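Local coordinates for 70 kDa protein (Xanthomonas sp., PDB 4B2N) that cleaves rubber (latex) oxidatively as a processive dioxygenase that carries two covalently bound c-type hemes, at residues Q362-H368 / A654-Y658; L372-N378 / D642-L647. All blocks are in the same frame, centred on the assembly; numbering follows the deposited sequence.

Following the chain from its N terminus, helix 357-369 supplies 362-368, the first half of contact 1, and the loop after it supplies 372-378, the first half of contact 2. The chain then passes through the heme-attachment site with Cys-390, Cys-393 and His-394. Near the C terminus it returns through the axial ligand His-641 to 642-647, which closes contact 2, and finally to 654-658 on helix 649-660, which closes contact 1. The loop contact 2 closes thus lies wholly within the one contact 1 closes. The two contacts lie about 16 Å apart, centre to centre, and packing of Leu-655 CD1 on Leu-647 CD1 at 3.8 Å joins them directly beside the second heme.

Contact 1 (Q362-H368 / A654-Y658); sequences QGAVIYH and ALIEY
Gly-363 meets Ala-654 and Tyr-658 where segments of two helices cross at -101°, consistent with the near-perpendicular pairing of N- and C-terminal helices in the cytochrome c fold. The segment axes approach to 7.3 Å, a closeness that rests on the bare glycine: its CA makes a C-H...O contact of 3.2 Å with Ala-654 O. Nearby, Ile-366 CG2 packs on Leu-655 CG at 3.7 Å, and Leu-655 also touches the heme. Tyr-367 OH is hydrogen-bonded to Gly-395 O, tying this helix to the heme-attachment region. His-368 is fixed by ND1 donating to Ala-364 O and by NE2, which is hydrogen-bonded to Tyr-397 N. Tyr-658 is the knob, set among Gly-363, Ala-364, Tyr-367 and His-368. Its CB lies 3.6 Å from Gly-363 C, and with CG anti to the backbone N (chi1 176°) the ring reaches obliquely across helix 357-369 toward His-368. CG and CD1 lie over Ala-364, whose CA stands 3.6 Å from the ring centroid and 7° off the normal, a CH-pi contact; Ala-364 CB sits over that same face, nearest CE1. CD2 rests against Tyr-367 CB, and at the ring's edge CE2 comes within 3.5 Å of Tyr-367 CG, the two tyrosine rings lying oblique to each other. CZ nears His-368 CE1, and the knob ends at Tyr-658 OH, 3.2 Å from His-368 CE1 at the edge of the imidazole.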
# COMPACT_ATOMS: atom_id res chain seq x y z
N GLN A 362 17.84 -3.43 26.30
CA GLN A 362 16.75 -3.95 27.14
C GLN A 362 15.50 -4.19 26.28
O GLN A 362 14.83 -5.22 26.39
CB GLN A 362 16.46 -2.99 28.28
CG GLN A 362 17.63 -2.96 29.27
CD GLN A 362 17.42 -2.07 30.47
OE1 GLN A 362 18.04 -2.29 31.52
NE2 GLN A 362 16.57 -1.06 30.34
N GLY A 363 15.20 -3.23 25.40
CA GLY A 363 14.11 -3.39 24.44
C GLY A 363 14.30 -4.60 23.52
O GLY A 363 13.34 -5.26 23.18
N ALA A 364 15.52 -4.86 23.11
CA ALA A 364 15.79 -5.95 22.22
C ALA A 364 15.42 -7.23 22.89
O ALA A 364 14.84 -8.11 22.29
CB ALA A 364 17.23 -5.97 21.82
N VAL A 365 15.74 -7.31 24.18
CA VAL A 365 15.43 -8.49 24.94
C VAL A 365 13.93 -8.66 25.10
O VAL A 365 13.43 -9.78 24.98
CB VAL A 365 16.14 -8.49 26.34
CG1 VAL A 365 15.76 -9.76 27.12
CG2 VAL A 365 17.64 -8.54 26.12
N ILE A 366 13.24 -7.56 25.44
CA ILE A 366 11.83 -7.62 25.68
C ILE A 366 11.21 -8.05 24.36
O ILE A 366 10.38 -8.96 24.32
CB ILE A 366 11.31 -6.25 26.11
CG1 ILE A 366 11.77 -5.90 27.56
CG2 ILE A 366 9.77 -6.27 26.11
CD1 ILE A 366 11.87 -4.38 27.76
N TYR A 367 11.64 -7.39 23.28
CA TYR A 367 11.08 -7.66 21.93
C TYR A 367 11.04 -9.19 21.66
O TYR A 367 10.00 -9.76 21.28
CB TYR A 367 11.89 -6.90 20.85
CG TYR A 367 11.34 -7.23 19.44
CD1 TYR A 367 11.71 -8.39 18.81
CD2 TYR A 367 10.44 -6.40 18.80
CE1 TYR A 367 11.17 -8.74 17.58
CE2 TYR A 367 9.91 -6.75 17.59
CZ TYR A 367 10.27 -7.89 16.99
OH TYR A 367 9.71 -8.22 15.78
N HIS A 368 12.18 -9.86 21.88
CA HIS A 368 12.34 -11.26 21.52
C HIS A 368 11.92 -12.25 22.61
O HIS A 368 11.66 -13.44 22.35
CB HIS A 368 13.80 -11.48 21.17
CG HIS A 368 14.23 -10.80 19.91
ND1 HIS A 368 14.69 -9.50 19.88
CD2 HIS A 368 14.20 -11.26 18.60
CE1 HIS A 368 14.99 -9.19 18.59
NE2 HIS A 368 14.70 -10.27 17.82
N ALA A 654 11.53 0.93 26.61
CA ALA A 654 12.67 0.13 26.14
C ALA A 654 12.39 -0.38 24.75
O ALA A 654 13.28 -0.34 23.86
CB ALA A 654 12.97 -1.05 27.07
N LEU A 655 11.16 -0.83 24.55
CA LEU A 655 10.76 -1.35 23.24
C LEU A 655 10.80 -0.22 22.22
O LEU A 655 11.24 -0.45 21.08
CB LEU A 655 9.36 -1.92 23.31
CG LEU A 655 9.16 -3.35 23.84
CD1 LEU A 655 7.66 -3.50 24.09
CD2 LEU A 655 9.66 -4.41 22.84
N ILE A 656 10.38 0.99 22.60
CA ILE A 656 10.50 2.11 21.64
C ILE A 656 11.93 2.44 21.25
O ILE A 656 12.25 2.66 20.07
CB ILE A 656 9.74 3.36 22.13
CG1 ILE A 656 8.24 3.15 21.91
CG2 ILE A 656 10.19 4.62 21.41
CD1 ILE A 656 7.43 3.98 22.93
N GLU A 657 12.81 2.49 22.25
CA GLU A 657 14.20 2.70 21.97
C GLU A 657 14.74 1.62 21.05
O GLU A 657 15.54 1.90 20.13
CB GLU A 657 14.98 2.67 23.28
CG GLU A 657 16.23 3.49 23.12
CD GLU A 657 15.97 4.98 23.01
OE1 GLU A 657 14.81 5.44 23.18
OE2 GLU A 657 16.93 5.71 22.68
N TYR A 658 14.35 0.36 21.29
CA TYR A 658 14.80 -0.70 20.41
C TYR A 658 14.30 -0.50 18.95
O TYR A 658 15.06 -0.69 17.97
CB TYR A 658 14.34 -2.04 20.96
CG TYR A 658 14.69 -3.19 20.04
CD1 TYR A 658 16.01 -3.38 19.62
CD2 TYR A 658 13.71 -4.08 19.59
CE1 TYR A 658 16.34 -4.42 18.78
CE2 TYR A 658 14.04 -5.14 18.74
CZ TYR A 658 15.36 -5.28 18.36
OH TYR A 658 15.75 -6.30 17.57

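Contact 2 (L372-N378 / D642-L647); sequences LWASGAN and DFTQSL. With HEC (heme c), chain D.
Phe-643 lies between Leu-372, Trp-373 and the heme in a short 3-10 turn just after the axial ligand His-641, within the cytochrome c-type heme site. With CG between the backbone N and the carbonyl carbon (chi1 35°), the Phe-643 ring turns toward the porphyrin, where CE1 stands 3.4 Å from heme atom C1C. The six-membered ring of Trp-373 is inclined by only 30° to the phenyl plane, but the centroids are 5.5 Å apart, displaced so far that little of one ring covers the other; Phe-643 CB lies over one face of the indole. Leu-372 splits its branches: CD1 packs on Phe-643 CD1 at 3.8 Å, and CD2 presses on Leu-647 CD2 at 3.4 Å, a close approach for two methyl groups. The polar side is built on Asn-378. Its amide is turned 21° from that of Gln-645, nearly coplanar, and OD1 accepts from Gln-645 NE2, although the modelled 2.5 Å is doubtfully short. Asn-378 ND2 donates to Phe-643 O at 2.9 Å, in the carbonyl plane on a lone pair, and more weakly to Leu-372 O. That last carbonyl also receives Ser-646 OG at 2.6 Å, in its plane and on a lone pair.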
# COMPACT_ATOMS: atom_id res chain seq x y z
N LEU A 372 3.77 -11.78 26.16
CA LEU A 372 2.73 -10.80 26.47
C LEU A 372 1.57 -11.37 27.25
O LEU A 372 0.81 -10.62 27.88
CB LEU A 372 2.26 -10.02 25.20
CG LEU A 372 3.37 -9.15 24.58
CD1 LEU A 372 2.92 -8.59 23.24
CD2 LEU A 372 3.88 -8.03 25.48
N TRP A 373 1.47 -12.70 27.19
CA TRP A 373 0.49 -13.49 27.92
C TRP A 373 1.06 -14.04 29.21
O TRP A 373 0.41 -14.86 29.84
CB TRP A 373 0.02 -14.66 27.07
CG TRP A 373 -0.88 -14.27 25.94
CD1 TRP A 373 -2.28 -14.34 25.89
CD2 TRP A 373 -0.47 -13.70 24.64
NE1 TRP A 373 -2.74 -13.91 24.67
CE2 TRP A 373 -1.71 -13.49 23.88
CE3 TRP A 373 0.75 -13.38 24.04
CZ2 TRP A 373 -1.71 -12.96 22.59
CZ3 TRP A 373 0.75 -12.82 22.74
CH2 TRP A 373 -0.46 -12.61 22.04
N ALA A 374 2.26 -13.62 29.62
CA ALA A 374 2.86 -14.13 30.87
C ALA A 374 1.97 -13.86 32.09
O ALA A 374 1.24 -12.88 32.13
CB ALA A 374 4.22 -13.53 31.10
N SER A 375 2.06 -14.75 33.07
CA SER A 375 1.35 -14.60 34.35
C SER A 375 -0.15 -14.43 34.15
O SER A 375 -0.75 -13.55 34.76
CB SER A 375 1.85 -13.41 35.18
OG SER A 375 3.27 -13.34 35.28
N GLY A 376 -0.75 -15.25 33.29
CA GLY A 376 -2.18 -15.12 32.96
C GLY A 376 -2.75 -13.86 32.30
O GLY A 376 -3.99 -13.76 32.12
N ALA A 377 -1.89 -12.91 31.91
CA ALA A 377 -2.31 -11.71 31.15
C ALA A 377 -3.02 -12.03 29.81
O ALA A 377 -2.79 -13.11 29.21
CB ALA A 377 -1.11 -10.83 30.87
N ASN A 378 -3.88 -11.13 29.36
CA ASN A 378 -4.51 -11.29 28.02
C ASN A 378 -5.22 -12.63 27.82
O ASN A 378 -5.26 -13.12 26.69
CB ASN A 378 -3.42 -11.16 26.97
CG ASN A 378 -2.88 -9.76 26.89
OD1 ASN A 378 -3.66 -8.80 26.95
ND2 ASN A 378 -1.59 -9.62 26.78
N ASP A 642 -4.26 -5.39 21.27
CA ASP A 642 -4.44 -5.00 22.67
C ASP A 642 -3.64 -5.79 23.65
O ASP A 642 -3.57 -5.41 24.84
CB ASP A 642 -5.91 -5.17 23.07
CG ASP A 642 -6.79 -4.22 22.39
OD1 ASP A 642 -6.63 -3.01 22.66
OD2 ASP A 642 -7.66 -4.65 21.60
N PHE A 643 -3.05 -6.89 23.18
CA PHE A 643 -2.16 -7.71 24.04
C PHE A 643 -0.95 -6.93 24.54
O PHE A 643 -0.30 -7.33 25.46
CB PHE A 643 -1.68 -8.94 23.31
CG PHE A 643 -1.45 -8.71 21.82
CD1 PHE A 643 -0.31 -8.03 21.36
CD2 PHE A 643 -2.38 -9.18 20.92
CE1 PHE A 643 -0.13 -7.79 19.97
CE2 PHE A 643 -2.24 -8.90 19.50
CZ PHE A 643 -1.10 -8.27 19.06
N THR A 644 -0.63 -5.79 23.93
CA THR A 644 0.40 -4.92 24.49
C THR A 644 0.06 -4.24 25.85
O THR A 644 0.92 -3.68 26.52
CB THR A 644 0.79 -3.88 23.48
OG1 THR A 644 -0.38 -3.14 23.11
CG2 THR A 644 1.31 -4.56 22.23
N GLN A 645 -1.21 -4.26 26.22
CA GLN A 645 -1.65 -3.67 27.52
C GLN A 645 -0.99 -4.30 28.74
O GLN A 645 -0.96 -3.67 29.78
CB GLN A 645 -3.15 -3.84 27.67
CG GLN A 645 -3.52 -5.26 28.03
CD GLN A 645 -4.95 -5.59 27.63
OE1 GLN A 645 -5.77 -4.70 27.40
NE2 GLN A 645 -5.24 -6.89 27.51
N SER A 646 -0.50 -5.53 28.59
CA SER A 646 0.14 -6.29 29.68
C SER A 646 1.56 -5.75 29.95
O SER A 646 2.14 -6.07 31.00
CB SER A 646 0.20 -7.78 29.31
OG SER A 646 1.21 -8.06 28.31
N LEU A 647 2.11 -4.95 29.02
CA LEU A 647 3.44 -4.36 29.19
C LEU A 647 3.48 -3.36 30.33
O LEU A 647 2.45 -2.82 30.72
CB LEU A 647 3.91 -3.64 27.91
CG LEU A 647 4.08 -4.62 26.78
CD1 LEU A 647 4.12 -3.80 25.50
CD2 LEU A 647 5.41 -5.35 26.96
FE HEC D . 2.39 -5.99 16.45
CHA HEC D . 0.95 -4.06 13.96
CHB HEC D . 4.82 -3.46 17.12
CHC HEC D . 3.50 -7.63 19.23
CHD HEC D . 0.89 -8.78 15.18
NA HEC D . 2.86 -4.20 15.62
C1A HEC D . 2.06 -3.48 14.70
C2A HEC D . 2.58 -2.14 14.47
C3A HEC D . 3.72 -1.97 15.39
C4A HEC D . 3.81 -3.22 16.12
CMA HEC D . 4.59 -0.74 15.50
CAA HEC D . 2.13 -1.13 13.42
CBA HEC D . 2.92 -1.63 12.15
CGA HEC D . 2.44 -0.90 10.89
O1A HEC D . 1.43 -0.15 11.01
O2A HEC D . 3.02 -0.97 9.75
NB HEC D . 3.91 -5.57 17.92
C1B HEC D . 4.78 -4.57 18.06
C2B HEC D . 5.69 -4.65 19.22
C3B HEC D . 5.26 -5.91 19.86
C4B HEC D . 4.19 -6.37 18.99
CMB HEC D . 6.77 -3.67 19.59
CAB HEC D . 5.77 -6.55 21.13
CBB HEC D . 5.48 -5.81 22.29
NC HEC D . 2.35 -7.84 17.01
C1C HEC D . 2.72 -8.37 18.28
C2C HEC D . 2.27 -9.74 18.53
C3C HEC D . 1.52 -10.07 17.35
C4C HEC D . 1.51 -8.86 16.48
CMC HEC D . 2.54 -10.61 19.75
CAC HEC D . 0.84 -11.39 17.13
CBC HEC D . -0.02 -11.97 17.98
ND HEC D . 1.25 -6.36 14.87
C1D HEC D . 0.65 -7.49 14.51
C2D HEC D . -0.23 -7.46 13.35
C3D HEC D . -0.23 -6.07 12.99
C4D HEC D . 0.67 -5.49 13.98
CMD HEC D . -0.99 -8.60 12.71
CAD HEC D . -0.98 -5.42 11.85
CBD HEC D . -2.26 -4.86 12.49
CGD HEC D . -3.13 -4.12 11.49
O1D HEC D . -4.32 -4.41 11.33
O2D HEC D . -2.56 -3.27 10.84